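Long-range contacts in Glyco_hydro_cc domain-containing protein (Blastomyces gilchristii, PDB 6UB0), which hydrolyses beta-1,3-glucan as a curdlan-specific exo-beta-1,3-glucanase of glycoside hydrolase family 128, binding laminaribiose in its glycan pocket: residues 25-31 / 40-45; 72-78 / 107-112; 52-56 / 96-100; 4-8 / 226-230. All coordinates share one frame; numbering follows the deposited sequence.

Contact 1 (25-31 / 40-45). With BGC (beta-D-glucopyranose), chain B.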
loop_
_atom_site.group_PDB
_atom_site.type_symbol
_atom_site.label_atom_id
_atom_site.label_comp_id
_atom_site.label_asym_id
_atom_site.label_seq_id
_atom_site.Cartn_x
_atom_site.Cartn_y
_atom_site.Cartn_z
ATOM N N TRP A 25 -8.656 -3.654 6.677
ATOM C CA TRP A 25 -7.403 -4.339 6.330
ATOM C C TRP A 25 -6.176 -3.734 7.019
ATOM O O TRP A 25 -6.193 -2.593 7.557
ATOM C CB TRP A 25 -7.245 -4.367 4.807
ATOM C CG TRP A 25 -6.879 -3.060 4.193
ATOM C CD1 TRP A 25 -7.697 -1.995 3.981
ATOM C CD2 TRP A 25 -5.579 -2.669 3.715
ATOM N NE1 TRP A 25 -7.003 -0.969 3.409
ATOM C CE2 TRP A 25 -5.706 -1.354 3.226
ATOM C CE3 TRP A 25 -4.331 -3.324 3.667
ATOM C CZ2 TRP A 25 -4.610 -0.662 2.711
ATOM C CZ3 TRP A 25 -3.258 -2.639 3.161
ATOM C CH2 TRP A 25 -3.420 -1.358 2.637
ATOM N N SER A 26 -5.113 -4.532 6.979
ATOM C CA SER A 26 -3.829 -4.249 7.615
ATOM C C SER A 26 -2.703 -4.808 6.767
ATOM O O SER A 26 -2.932 -5.763 6.000
ATOM C CB SER A 26 -3.746 -4.789 8.975
ATOM O OG SER A 26 -3.697 -6.175 8.927
ATOM N N TYR A 27 -1.506 -4.243 6.940
ATOM C CA TYR A 27 -0.263 -4.844 6.411
ATOM C C TYR A 27 0.851 -4.256 7.246
ATOM O O TYR A 27 0.607 -3.269 7.924
ATOM C CB TYR A 27 -0.174 -4.650 4.889
ATOM C CG TYR A 27 0.503 -3.398 4.410
ATOM C CD1 TYR A 27 -0.129 -2.167 4.544
ATOM C CD2 TYR A 27 1.778 -3.432 3.840
ATOM C CE1 TYR A 27 0.507 -0.998 4.127
ATOM C CE2 TYR A 27 2.377 -2.287 3.350
ATOM C CZ TYR A 27 1.756 -1.062 3.518
ATOM O OH TYR A 27 2.355 0.128 3.147
ATOM N N ASN A 28 1.996 -4.878 7.150
ATOM C CA ASN A 28 3.169 -4.563 7.965
ATOM C C ASN A 28 4.456 -4.672 7.164
ATOM O O ASN A 28 5.506 -4.868 7.802
ATOM C CB ASN A 28 3.238 -5.517 9.149
ATOM C CG ASN A 28 3.411 -6.981 8.825
ATOM O OD1 ASN A 28 3.286 -7.434 7.681
ATOM N ND2 ASN A 28 3.730 -7.719 9.861
ATOM N N TRP A 29 4.373 -4.512 5.847
ATOM C CA TRP A 29 5.564 -4.568 4.955
ATOM C C TRP A 29 6.294 -5.898 5.087
ATOM O O TRP A 29 7.486 -5.950 4.676
ATOM C CB TRP A 29 6.518 -3.433 5.318
ATOM C CG TRP A 29 6.030 -2.048 5.046
ATOM C CD1 TRP A 29 6.143 -1.381 3.872
ATOM C CD2 TRP A 29 5.359 -1.156 5.961
ATOM N NE1 TRP A 29 5.586 -0.144 3.978
ATOM C CE2 TRP A 29 5.102 0.028 5.245
ATOM C CE3 TRP A 29 4.951 -1.244 7.290
ATOM C CZ2 TRP A 29 4.430 1.121 5.783
ATOM C CZ3 TRP A 29 4.320 -0.137 7.848
ATOM C CH2 TRP A 29 4.109 1.037 7.128
ATOM N N GLU A 30 5.651 -6.935 5.645
ATOM C CA GLU A 30 6.272 -8.249 5.839
ATOM C C GLU A 30 5.378 -9.257 5.147
ATOM O O GLU A 30 4.228 -8.944 4.820
ATOM C CB GLU A 30 6.385 -8.650 7.311
ATOM C CG GLU A 30 7.305 -7.774 8.116
ATOM C CD GLU A 30 8.732 -7.878 7.644
ATOM O OE1 GLU A 30 9.103 -8.944 7.076
ATOM O OE2 GLU A 30 9.452 -6.875 7.815
ATOM N N PRO A 31 5.888 -10.488 4.953
ATOM C CA PRO A 31 5.062 -11.576 4.426
ATOM C C PRO A 31 4.154 -12.262 5.479
ATOM O O PRO A 31 3.217 -12.971 5.083
ATOM C CB PRO A 31 6.163 -12.502 3.855
ATOM C CG PRO A 31 7.298 -12.367 4.860
ATOM C CD PRO A 31 7.303 -10.882 5.156
ATOM N N ILE A 40 -10.321 -7.871 10.539
ATOM C CA ILE A 40 -9.545 -7.118 9.500
ATOM C C ILE A 40 -8.644 -8.056 8.718
ATOM O O ILE A 40 -8.100 -9.003 9.312
ATOM C CB ILE A 40 -8.810 -5.902 10.060
ATOM C CG1 ILE A 40 -8.050 -6.222 11.331
ATOM C CG2 ILE A 40 -9.742 -4.695 10.246
ATOM C CD1 ILE A 40 -7.372 -5.022 11.878
ATOM N N GLU A 41 -8.628 -7.838 7.403
ATOM C CA GLU A 41 -7.941 -8.689 6.414
ATOM C C GLU A 41 -6.483 -8.261 6.467
ATOM O O GLU A 41 -6.222 -7.133 6.132
ATOM C CB GLU A 41 -8.477 -8.495 5.004
ATOM C CG GLU A 41 -7.738 -9.345 3.988
ATOM C CD GLU A 41 -8.077 -9.022 2.548
ATOM O OE1 GLU A 41 -9.246 -8.658 2.316
ATOM O OE2 GLU A 41 -7.172 -9.154 1.673
ATOM N N TYR A 42 -5.606 -9.146 6.926
ATOM C CA TYR A 42 -4.145 -8.963 6.758
ATOM C C TYR A 42 -3.793 -9.228 5.289
ATOM O O TYR A 42 -4.301 -10.192 4.631
ATOM C CB TYR A 42 -3.364 -9.904 7.676
ATOM C CG TYR A 42 -1.896 -9.908 7.393
ATOM C CD1 TYR A 42 -1.140 -8.783 7.684
ATOM C CD2 TYR A 42 -1.283 -10.992 6.782
ATOM C CE1 TYR A 42 0.212 -8.755 7.438
ATOM C CE2 TYR A 42 0.078 -10.965 6.528
ATOM C CZ TYR A 42 0.808 -9.824 6.825
ATOM O OH TYR A 42 2.132 -9.741 6.574
ATOM N N VAL A 43 -2.898 -8.396 4.750
ATOM C CA VAL A 43 -2.423 -8.564 3.360
ATOM C C VAL A 43 -0.924 -8.836 3.403
ATOM O O VAL A 43 -0.129 -7.965 3.722
ATOM C CB VAL A 43 -2.752 -7.335 2.494
ATOM C CG1 VAL A 43 -2.265 -7.552 1.077
ATOM C CG2 VAL A 43 -4.231 -7.037 2.528
ATOM N N PRO A 44 -0.480 -10.060 3.041
ATOM C CA PRO A 44 0.953 -10.337 2.974
ATOM C C PRO A 44 1.650 -9.497 1.903
ATOM O O PRO A 44 1.005 -9.170 0.899
ATOM C CB PRO A 44 1.004 -11.839 2.641
ATOM C CG PRO A 44 -0.335 -12.344 3.083
ATOM C CD PRO A 44 -1.307 -11.225 2.782
ATOM N N MET A 45 2.906 -9.122 2.187
ATOM C CA MET A 45 3.790 -8.435 1.213
ATOM C C MET A 45 5.051 -9.250 0.918
ATOM O O MET A 45 5.752 -9.660 1.834
ATOM C CB MET A 45 4.132 -7.026 1.678
ATOM C CG MET A 45 5.249 -6.416 0.826
ATOM S SD MET A 45 5.700 -4.748 1.311
ATOM C CE MET A 45 4.495 -3.768 0.432
HETATM C C2 BGC B . 10.327 -0.225 5.458
HETATM C C3 BGC B . 9.607 -1.299 6.220
HETATM C C4 BGC B . 9.112 -0.656 7.497
HETATM C C5 BGC B . 8.256 0.586 7.173
HETATM C C6 BGC B . 7.722 1.470 8.310
HETATM C C1 BGC B . 9.491 1.003 5.230
HETATM O O2 BGC B . 10.640 -0.819 4.193
HETATM O O3 BGC B . 10.397 -2.513 6.404
HETATM O O4 BGC B . 8.426 -1.723 8.151
HETATM O O5 BGC B . 8.984 1.578 6.441
HETATM O O6 BGC B . 8.846 1.762 9.186
HETATM O O HOH W 1 2.206 -7.104 4.684
#
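The Y42 ring meets residues 25-31 along its rim: S26 OG, N28 OD1 and P31 O all lie near its plane, and the N28 amide stands at 88° to it. The W29 indole is covered on both sides, by glucose BGC over the centre of one face (C5 is 3.6 Å from W29 CD2) and by Y27 OH toward the rim of the other. W29 NE1 binds E176, and Y27 OH binds T175 O. With its CG anti to the backbone N (chi1 171°), Y42 extends until OH lies 2.8 Å from N28 OD1 and equally close to E30 O, two acceptors competing for one proton. N28 OD1 also accepts from E30 N, closing an Asx turn. M45 SD makes an oblique Met-aromatic contact 5.2 Å from the centroid of the five-membered W29 ring, while CE reaches Y27 CE2 at 3.9 Å. Parallel strand pairing rests on S26 N to E41 O (3.0 Å) and V43 N to S26 O (2.9 Å); beyond it, M45 N reaches E30 O. Strand 23-27 lies between strands 5-8 and 41-42 of the TIM barrel, V43 packs on strand 69-71 and W25 on strand 203-208.

Contact 2 (72-78 / 107-112). With GLC (alpha-D-glucopyranose), chain C.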
loop_
_atom_site.group_PDB
_atom_site.type_symbol
_atom_site.label_atom_id
_atom_site.label_comp_id
_atom_site.label_asym_id
_atom_site.label_seq_id
_atom_site.Cartn_x
_atom_site.Cartn_y
_atom_site.Cartn_z
ATOM N N ALA A 72 3.251 -6.841 -3.757
ATOM C CA ALA A 72 4.617 -7.065 -4.262
ATOM C C ALA A 72 5.571 -6.025 -3.668
ATOM O O ALA A 72 5.189 -5.362 -2.690
ATOM C CB ALA A 72 4.606 -7.025 -5.761
ATOM N N PHE A 73 6.742 -5.849 -4.293
ATOM C CA PHE A 73 7.946 -5.242 -3.692
ATOM C C PHE A 73 7.650 -3.809 -3.213
ATOM O O PHE A 73 6.851 -3.064 -3.787
ATOM C CB PHE A 73 9.093 -5.325 -4.706
ATOM C CG PHE A 73 8.986 -6.554 -5.597
ATOM C CD1 PHE A 73 9.072 -7.836 -5.063
ATOM C CD2 PHE A 73 8.787 -6.426 -6.972
ATOM C CE1 PHE A 73 8.975 -8.973 -5.863
ATOM C CE2 PHE A 73 8.694 -7.569 -7.782
ATOM C CZ PHE A 73 8.766 -8.830 -7.222
ATOM N N ASN A 74 8.323 -3.448 -2.135
ATOM C CA ASN A 74 8.253 -2.086 -1.529
ATOM C C ASN A 74 9.254 -1.121 -2.166
ATOM O O ASN A 74 10.420 -1.150 -1.773
ATOM C CB ASN A 74 8.503 -2.152 -0.045
ATOM C CG ASN A 74 8.002 -0.896 0.615
ATOM O OD1 ASN A 74 6.829 -0.583 0.541
ATOM N ND2 ASN A 74 8.920 -0.143 1.183
ATOM N N GLU A 75 8.770 -0.182 -2.947
ATOM C CA GLU A 75 9.662 0.933 -3.445
ATOM C C GLU A 75 10.893 0.335 -4.131
ATOM O O GLU A 75 12.062 0.580 -3.763
ATOM C CB GLU A 75 10.011 1.934 -2.337
ATOM C CG GLU A 75 8.838 2.839 -1.978
ATOM C CD GLU A 75 9.141 3.987 -1.053
ATOM O OE1 GLU A 75 10.353 4.167 -0.741
ATOM O OE2 GLU A 75 8.157 4.742 -0.756
ATOM N N PRO A 76 10.677 -0.456 -5.214
ATOM C CA PRO A 76 11.808 -0.943 -6.005
ATOM C C PRO A 76 12.596 0.229 -6.639
ATOM O O PRO A 76 13.788 0.086 -6.935
ATOM C CB PRO A 76 11.109 -1.861 -7.031
ATOM C CG PRO A 76 9.719 -1.262 -7.181
ATOM C CD PRO A 76 9.374 -0.851 -5.766
ATOM N N ASP A 77 11.926 1.361 -6.820
ATOM C CA ASP A 77 12.499 2.631 -7.350
ATOM C C ASP A 77 13.357 3.383 -6.318
ATOM O O ASP A 77 13.897 4.450 -6.724
ATOM C CB ASP A 77 11.401 3.579 -7.839
ATOM C CG ASP A 77 10.435 4.056 -6.744
ATOM O OD1 ASP A 77 10.035 3.207 -5.868
ATOM O OD2 ASP A 77 10.008 5.211 -6.825
ATOM N N ILE A 78 13.619 2.862 -5.113
ATOM C CA ILE A 78 14.442 3.555 -4.074
ATOM C C ILE A 78 15.557 2.624 -3.616
ATOM O O ILE A 78 15.292 1.485 -3.286
ATOM C CB ILE A 78 13.550 4.045 -2.908
ATOM C CG1 ILE A 78 12.503 5.057 -3.391
ATOM C CG2 ILE A 78 14.380 4.554 -1.732
ATOM C CD1 ILE A 78 13.014 6.473 -3.695
ATOM N N GLY A 107 -1.201 -7.186 -6.122
ATOM C CA GLY A 107 -0.898 -5.754 -6.136
ATOM C C GLY A 107 0.488 -5.513 -6.673
ATOM O O GLY A 107 1.387 -6.258 -6.351
ATOM N N SER A 108 0.641 -4.541 -7.542
ATOM C CA SER A 108 1.959 -4.242 -8.136
ATOM C C SER A 108 3.001 -3.922 -7.058
ATOM O O SER A 108 2.687 -3.627 -5.900
ATOM C CB SER A 108 1.844 -3.079 -9.052
ATOM O OG SER A 108 1.946 -1.912 -8.287
ATOM N N PRO A 109 4.290 -3.924 -7.418
ATOM C CA PRO A 109 5.285 -3.278 -6.557
ATOM C C PRO A 109 4.762 -1.856 -6.333
ATOM O O PRO A 109 4.138 -1.231 -7.214
ATOM C CB PRO A 109 6.569 -3.339 -7.382
ATOM C CG PRO A 109 6.295 -4.447 -8.380
ATOM C CD PRO A 109 4.851 -4.239 -8.751
ATOM N N ALA A 110 5.052 -1.322 -5.149
ATOM C CA ALA A 110 4.568 -0.008 -4.688
ATOM C C ALA A 110 5.667 1.040 -4.919
ATOM O O ALA A 110 6.755 0.850 -4.370
ATOM C CB ALA A 110 4.241 -0.028 -3.211
ATOM N N VAL A 111 5.440 1.983 -5.809
ATOM C CA VAL A 111 6.476 3.019 -6.080
ATOM C C VAL A 111 6.312 4.217 -5.149
ATOM O O VAL A 111 5.211 4.564 -4.785
ATOM C CB VAL A 111 6.520 3.397 -7.560
ATOM C CG1 VAL A 111 7.045 2.196 -8.316
ATOM C CG2 VAL A 111 5.173 3.845 -8.088
ATOM N N SER A 112 7.407 4.979 -5.017
ATOM C CA SER A 112 7.438 6.303 -4.355
ATOM C C SER A 112 6.745 7.340 -5.243
ATOM O O SER A 112 6.256 6.993 -6.330
ATOM C CB SER A 112 8.855 6.720 -3.957
ATOM O OG SER A 112 9.623 7.181 -5.070
HETATM C C1 GLC C . 8.811 4.883 2.649
HETATM C C2 GLC C . 9.282 3.442 2.898
HETATM C C3 GLC C . 9.717 3.250 4.352
HETATM C C4 GLC C . 10.724 4.366 4.739
HETATM C C5 GLC C . 10.220 5.736 4.371
HETATM C C6 GLC C . 11.164 6.909 4.704
HETATM O O1 GLC C . 7.713 5.282 3.483
HETATM O O2 GLC C . 8.326 2.392 2.614
HETATM O O3 GLC C . 10.263 1.940 4.503
HETATM O O4 GLC C . 10.849 4.382 6.122
HETATM O O5 GLC C . 9.947 5.728 2.969
HETATM O O6 GLC C . 12.457 6.403 4.544
HETATM O O HOH W 2 3.120 -3.465 -3.124
#
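D77 OD2 accepts two bonds from S112: its OG at 2.7 Å, 32° out of the carboxylate plane, and its N at 3.2 Å, on the syn lone pair. The two donors come from opposite faces, and G119 N is a further partner of the same oxygen. D77 CG lies between its own N and carbonyl carbon (chi1 63°), which turns the carboxylate toward S112. Backbones are joined by A110 N to F73 O (2.9 Å) and E75 N to A110 O (2.7 Å). Beside them P109 CG touches F73 CD2 at 3.5 Å, the two side chains lying alongside. In the glycan pocket N74 ND2 donates almost straight (171°) to GLC O2 at 3.0 Å. E75 OE2 comes 3.5 Å from GLC C1 and is held by H142; the N74-E75 pair is consistent with the Asn-Glu signature of clan A glycosidases. By the two backbone bonds the loop after strand 69-71 runs beside strand 105-111, with helix 86-96 against F73 and helix 119-130 against P76 and P109.

Contact 3 (52-56 / 96-100)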
loop_
_atom_site.group_PDB
_atom_site.type_symbol
_atom_site.label_atom_id
_atom_site.label_comp_id
_atom_site.label_asym_id
_atom_site.label_seq_id
_atom_site.Cartn_x
_atom_site.Cartn_y
_atom_site.Cartn_z
ATOM N N TYR A 52 12.245 -13.771 -1.158
ATOM C CA TYR A 52 12.019 -14.763 -2.237
ATOM C C TYR A 52 12.090 -16.171 -1.651
ATOM O O TYR A 52 11.223 -17.026 -1.998
ATOM C CB TYR A 52 13.070 -14.631 -3.338
ATOM C CG TYR A 52 12.952 -13.411 -4.207
ATOM C CD1 TYR A 52 11.903 -12.511 -4.083
ATOM C CD2 TYR A 52 13.894 -13.170 -5.188
ATOM C CE1 TYR A 52 11.791 -11.407 -4.910
ATOM C CE2 TYR A 52 13.808 -12.067 -6.021
ATOM C CZ TYR A 52 12.766 -11.171 -5.874
ATOM O OH TYR A 52 12.701 -10.118 -6.734
ATOM N N GLY A 53 13.038 -16.352 -0.734
ATOM C CA GLY A 53 13.297 -17.589 0.009
ATOM C C GLY A 53 12.051 -18.206 0.609
ATOM O O GLY A 53 11.937 -19.412 0.526
ATOM N N SER A 54 11.159 -17.412 1.215
ATOM C CA SER A 54 10.001 -17.913 2.008
ATOM C C SER A 54 8.664 -17.635 1.310
ATOM O O SER A 54 7.614 -18.129 1.778
ATOM C CB SER A 54 10.028 -17.350 3.405
ATOM O OG SER A 54 9.712 -15.977 3.396
ATOM N N TRP A 55 8.680 -16.849 0.242
ATOM C CA TRP A 55 7.444 -16.303 -0.377
ATOM C C TRP A 55 6.451 -17.425 -0.715
ATOM O O TRP A 55 5.258 -17.272 -0.456
ATOM C CB TRP A 55 7.784 -15.500 -1.619
ATOM C CG TRP A 55 6.566 -14.931 -2.241
ATOM C CD1 TRP A 55 6.126 -15.106 -3.517
ATOM C CD2 TRP A 55 5.610 -14.093 -1.583
ATOM N NE1 TRP A 55 4.945 -14.448 -3.694
ATOM C CE2 TRP A 55 4.631 -13.775 -2.544
ATOM C CE3 TRP A 55 5.518 -13.552 -0.293
ATOM C CZ2 TRP A 55 3.571 -12.923 -2.256
ATOM C CZ3 TRP A 55 4.450 -12.729 -0.002
ATOM C CH2 TRP A 55 3.492 -12.426 -0.965
ATOM N N ASN A 56 6.907 -18.525 -1.307
ATOM C CA ASN A 56 5.977 -19.640 -1.617
ATOM C C ASN A 56 5.160 -19.891 -0.340
ATOM O O ASN A 56 3.873 -19.843 -0.418
ATOM C CB ASN A 56 6.833 -20.751 -2.204
ATOM C CG ASN A 56 7.872 -20.022 -3.022
ATOM O OD1 ASN A 56 8.915 -19.577 -2.493
ATOM N ND2 ASN A 56 7.463 -19.630 -4.218
ATOM N N TYR A 96 7.095 -14.976 -8.963
ATOM C CA TYR A 96 6.805 -15.156 -7.516
ATOM C C TYR A 96 5.366 -14.728 -7.184
ATOM O O TYR A 96 4.806 -15.265 -6.221
ATOM C CB TYR A 96 7.829 -14.398 -6.656
ATOM C CG TYR A 96 9.168 -15.080 -6.504
ATOM C CD1 TYR A 96 9.295 -16.216 -5.724
ATOM C CD2 TYR A 96 10.322 -14.552 -7.074
ATOM C CE1 TYR A 96 10.517 -16.846 -5.549
ATOM C CE2 TYR A 96 11.562 -15.158 -6.897
ATOM C CZ TYR A 96 11.657 -16.320 -6.135
ATOM O OH TYR A 96 12.859 -16.980 -5.962
ATOM N N MET A 97 4.766 -13.828 -7.967
ATOM C CA MET A 97 3.371 -13.363 -7.758
ATOM C C MET A 97 2.351 -14.064 -8.701
ATOM O O MET A 97 1.309 -14.550 -8.180
ATOM C CB MET A 97 3.334 -11.847 -7.930
ATOM C CG MET A 97 4.344 -11.133 -7.005
ATOM S SD MET A 97 3.873 -11.045 -5.252
ATOM C CE MET A 97 2.285 -10.217 -5.347
ATOM N N ASN A 98 2.538 -14.009 -10.035
ATOM C CA ASN A 98 1.568 -14.535 -11.049
ATOM C C ASN A 98 0.978 -15.892 -10.660
ATOM O O ASN A 98 -0.140 -16.187 -11.044
ATOM C CB ASN A 98 2.193 -14.739 -12.434
ATOM C CG ASN A 98 2.072 -13.522 -13.323
ATOM O OD1 ASN A 98 1.931 -12.413 -12.829
ATOM N ND2 ASN A 98 2.143 -13.703 -14.632
ATOM N N PRO A 99 1.778 -16.817 -10.086
ATOM C CA PRO A 99 1.299 -18.122 -9.624
ATOM C C PRO A 99 0.093 -18.161 -8.682
ATOM O O PRO A 99 -0.543 -19.141 -8.667
ATOM C CB PRO A 99 2.466 -18.698 -8.804
ATOM C CG PRO A 99 3.629 -17.711 -8.970
ATOM C CD PRO A 99 3.250 -16.786 -10.106
ATOM N N TYR A 100 -0.114 -17.121 -7.881
ATOM C CA TYR A 100 -1.234 -17.008 -6.912
ATOM C C TYR A 100 -2.410 -16.240 -7.509
ATOM O O TYR A 100 -3.315 -15.893 -6.773
ATOM C CB TYR A 100 -0.720 -16.355 -5.631
ATOM C CG TYR A 100 0.424 -17.139 -5.067
ATOM C CD1 TYR A 100 0.179 -18.275 -4.336
ATOM C CD2 TYR A 100 1.742 -16.802 -5.364
ATOM C CE1 TYR A 100 1.211 -19.036 -3.836
ATOM C CE2 TYR A 100 2.786 -17.592 -4.923
ATOM C CZ TYR A 100 2.508 -18.714 -4.165
ATOM O OH TYR A 100 3.497 -19.502 -3.678
#
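Y52 and Y96 both turn CG away from the carbonyl carbon to a place beside the backbone N (chi1 -71° for Y52), and the two phenol rings meet in an offset stack. Their centroids are 4.4 Å apart and the planes 24° from parallel, with Y96 CE2 over the rim of the Y52 ring, 3.5 Å from Y52 CG. W55 takes the other course: its CG is anti to the backbone N, which aims the indole at the end of helix 86-96. There W55 NE1 lies 2.7 Å from Y96 O, at the edge of the indole; the N-H...O angle of 128° makes this a weak, bent hydrogen bond despite the short separation. W55 CD1 also packs on Y96 CB at 3.6 Å. In the TIM-barrel scheme the helices 52-64 and 86-96 belong to the outer layer, following strands 41-42 and 69-71 respectively, and this contact joins the first part of helix 52-64 to the end of helix 86-96 and the 3-10 turn beyond it. The M97 chain is bent at its second and third torsions, placing SD 3.5 Å from W55 CZ2 in an oblique Met-aromatic contact; M97 also packs on L70 of strand 69-71. Y100 stands obliquely to the indole, with CE2 4.0 Å from W55 NE1, and its OH reaches N56 CA at 3.2 Å. Farther along helix 52-64, A59 and I63 touch the same Y100 side chain.

Contact 4 (4-8 / 226-230)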
loop_
_atom_site.group_PDB
_atom_site.type_symbol
_atom_site.label_atom_id
_atom_site.label_comp_id
_atom_site.label_asym_id
_atom_site.label_seq_id
_atom_site.Cartn_x
_atom_site.Cartn_y
_atom_site.Cartn_z
ATOM N N LYS A 4 -12.478 0.950 2.570
ATOM C CA LYS A 4 -11.161 1.136 1.879
ATOM C C LYS A 4 -10.002 1.406 2.867
ATOM O O LYS A 4 -8.830 1.177 2.456
ATOM C CB LYS A 4 -11.122 2.303 0.887
ATOM C CG LYS A 4 -12.231 2.398 -0.145
ATOM C CD LYS A 4 -11.990 3.590 -1.042
ATOM C CE LYS A 4 -13.067 3.828 -2.088
ATOM N NZ LYS A 4 -12.698 4.987 -2.954
ATOM N N ARG A 5 -10.268 1.866 4.084
ATOM C CA ARG A 5 -9.210 2.374 4.993
ATOM C C ARG A 5 -8.429 1.250 5.691
ATOM O O ARG A 5 -9.102 0.390 6.347
ATOM C CB ARG A 5 -9.902 3.211 6.064
ATOM C CG ARG A 5 -8.928 4.104 6.811
ATOM C CD ARG A 5 -9.578 5.289 7.536
ATOM N NE ARG A 5 -10.392 6.148 6.680
ATOM C CZ ARG A 5 -11.194 7.141 7.121
ATOM N NH1 ARG A 5 -11.257 7.403 8.413
ATOM N NH2 ARG A 5 -11.944 7.836 6.286
ATOM N N GLY A 6 -7.088 1.341 5.690
ATOM C CA GLY A 6 -6.138 0.318 6.150
ATOM C C GLY A 6 -5.323 0.722 7.374
ATOM O O GLY A 6 -5.080 1.938 7.570
ATOM N N LEU A 7 -4.779 -0.288 8.051
ATOM C CA LEU A 7 -3.875 -0.122 9.220
ATOM C C LEU A 7 -2.501 -0.666 8.815
ATOM O O LEU A 7 -2.305 -1.881 8.846
ATOM C CB LEU A 7 -4.496 -0.857 10.405
ATOM C CG LEU A 7 -5.787 -0.215 10.953
ATOM C CD1 LEU A 7 -6.378 -1.119 12.024
ATOM C CD2 LEU A 7 -5.534 1.181 11.497
ATOM N N ALA A 8 -1.557 0.240 8.512
ATOM C CA ALA A 8 -0.159 -0.058 8.151
ATOM C C ALA A 8 0.690 -0.047 9.451
ATOM O O ALA A 8 0.787 0.977 10.087
ATOM C CB ALA A 8 0.297 0.982 7.171
ATOM N N ALA A 226 -8.183 11.391 14.283
ATOM C CA ALA A 226 -8.679 11.892 12.985
ATOM C C ALA A 226 -8.770 10.727 11.986
ATOM O O ALA A 226 -9.769 10.631 11.220
ATOM C CB ALA A 226 -7.763 12.967 12.467
ATOM N N TYR A 227 -7.707 9.921 11.897
ATOM C CA TYR A 227 -7.647 8.808 10.933
ATOM C C TYR A 227 -8.767 7.816 11.286
ATOM O O TYR A 227 -9.365 7.269 10.370
ATOM C CB TYR A 227 -6.274 8.141 10.943
ATOM C CG TYR A 227 -6.095 7.082 9.886
ATOM C CD1 TYR A 227 -6.292 7.379 8.554
ATOM C CD2 TYR A 227 -5.558 5.849 10.194
ATOM C CE1 TYR A 227 -6.114 6.435 7.560
ATOM C CE2 TYR A 227 -5.341 4.897 9.208
ATOM C CZ TYR A 227 -5.574 5.200 7.876
ATOM O OH TYR A 227 -5.413 4.275 6.874
ATOM N N LYS A 228 -9.117 7.700 12.565
ATOM C CA LYS A 228 -10.124 6.721 13.092
ATOM C C LYS A 228 -11.569 7.158 12.834
ATOM O O LYS A 228 -12.417 6.243 12.783
ATOM C CB LYS A 228 -9.930 6.542 14.600
ATOM C CG LYS A 228 -10.705 5.395 15.232
ATOM C CD LYS A 228 -10.216 5.146 16.627
ATOM C CE LYS A 228 -10.725 3.870 17.242
ATOM N NZ LYS A 228 -10.439 3.895 18.694
ATOM N N THR A 229 -11.846 8.472 12.732
ATOM C CA THR A 229 -13.207 9.066 12.834
ATOM C C THR A 229 -13.628 9.775 11.545
ATOM O O THR A 229 -14.808 9.960 11.387
ATOM C CB THR A 229 -13.307 10.110 13.955
ATOM O OG1 THR A 229 -12.474 11.197 13.572
ATOM C CG2 THR A 229 -12.894 9.620 15.323
ATOM N N ILE A 230 -12.711 10.198 10.671
ATOM C CA ILE A 230 -13.096 11.121 9.580
ATOM C C ILE A 230 -13.868 10.313 8.534
ATOM O O ILE A 230 -13.666 9.107 8.269
ATOM C CB ILE A 230 -11.877 11.859 9.021
ATOM C CG1 ILE A 230 -11.398 12.914 10.016
ATOM C CG2 ILE A 230 -12.201 12.428 7.659
ATOM C CD1 ILE A 230 -10.081 13.532 9.676
ATOM O OXT ILE A 230 -14.755 10.909 7.926
#
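R5 lays its CD over one face of the Y227 ring, 4.1 Å from the centroid, in a CH-pi contact. The two side chains slide past each other in opposite directions, so the R5 head reaches Y227 O while the Y227 hydroxyl reaches G6 O, on the neighbour of R5. R5 starts with CG anti to the backbone N (chi1 -164°), stays extended at the next bond and then bends at chi3 (-55°), leaving the guanidinium nearly level with the ring, the planes 21° apart. The head meets the end of helix 222-229. R5 NH1 donates to Y227 O at 2.7 Å, an oxygen somewhat out of the guanidinium plane, and to I230 O at 3.0 Å. R5 NH2 also reaches I230 O, at 2.9 Å, an end-on grip in which two nitrogens hold one terminal oxygen that lies in the guanidinium plane. A positive group beside these helix-end carbonyls and the terminal carboxylate is probably stabilising; NH2 also forms a salt bridge with D198, while NE binds Y206 OH. Y227 likewise sets CG anti to its N and passes R5 to strand 5-8, where Y227 OH donates to G6 O; the 2.5 Å separation is very short and its exact value doubtful. The hydroxyl also accepts from S208 N. Joining the first strand to the last helix of the chain is consistent with the way a TIM barrel brings its two chain ends together.

From the N terminus, strand 5-8 opens contact 4, whose loop closes only at the C-terminal helix; the other three contacts nest inside it. Contact 1 closes first, after eight intervening residues, and shares a sheet with contact 4: strands 5-8 and 23-27 are neighbours, W25 O lying 2.7 Å from L7 N. Contacts 2 and 3 then cross, since 52-56 and 72-78 open before 96-100 and 107-112 close. Contact 3 ties helix 52-64 to the end of helix 86-96, contact 2 the loop after strand 69-71 to strand 105-111; they meet at F73 and Y52. Contact 1 touches both, through M45 against A72 and W55. Contacts 3 and 4 lie on opposite sides of the chain's centre.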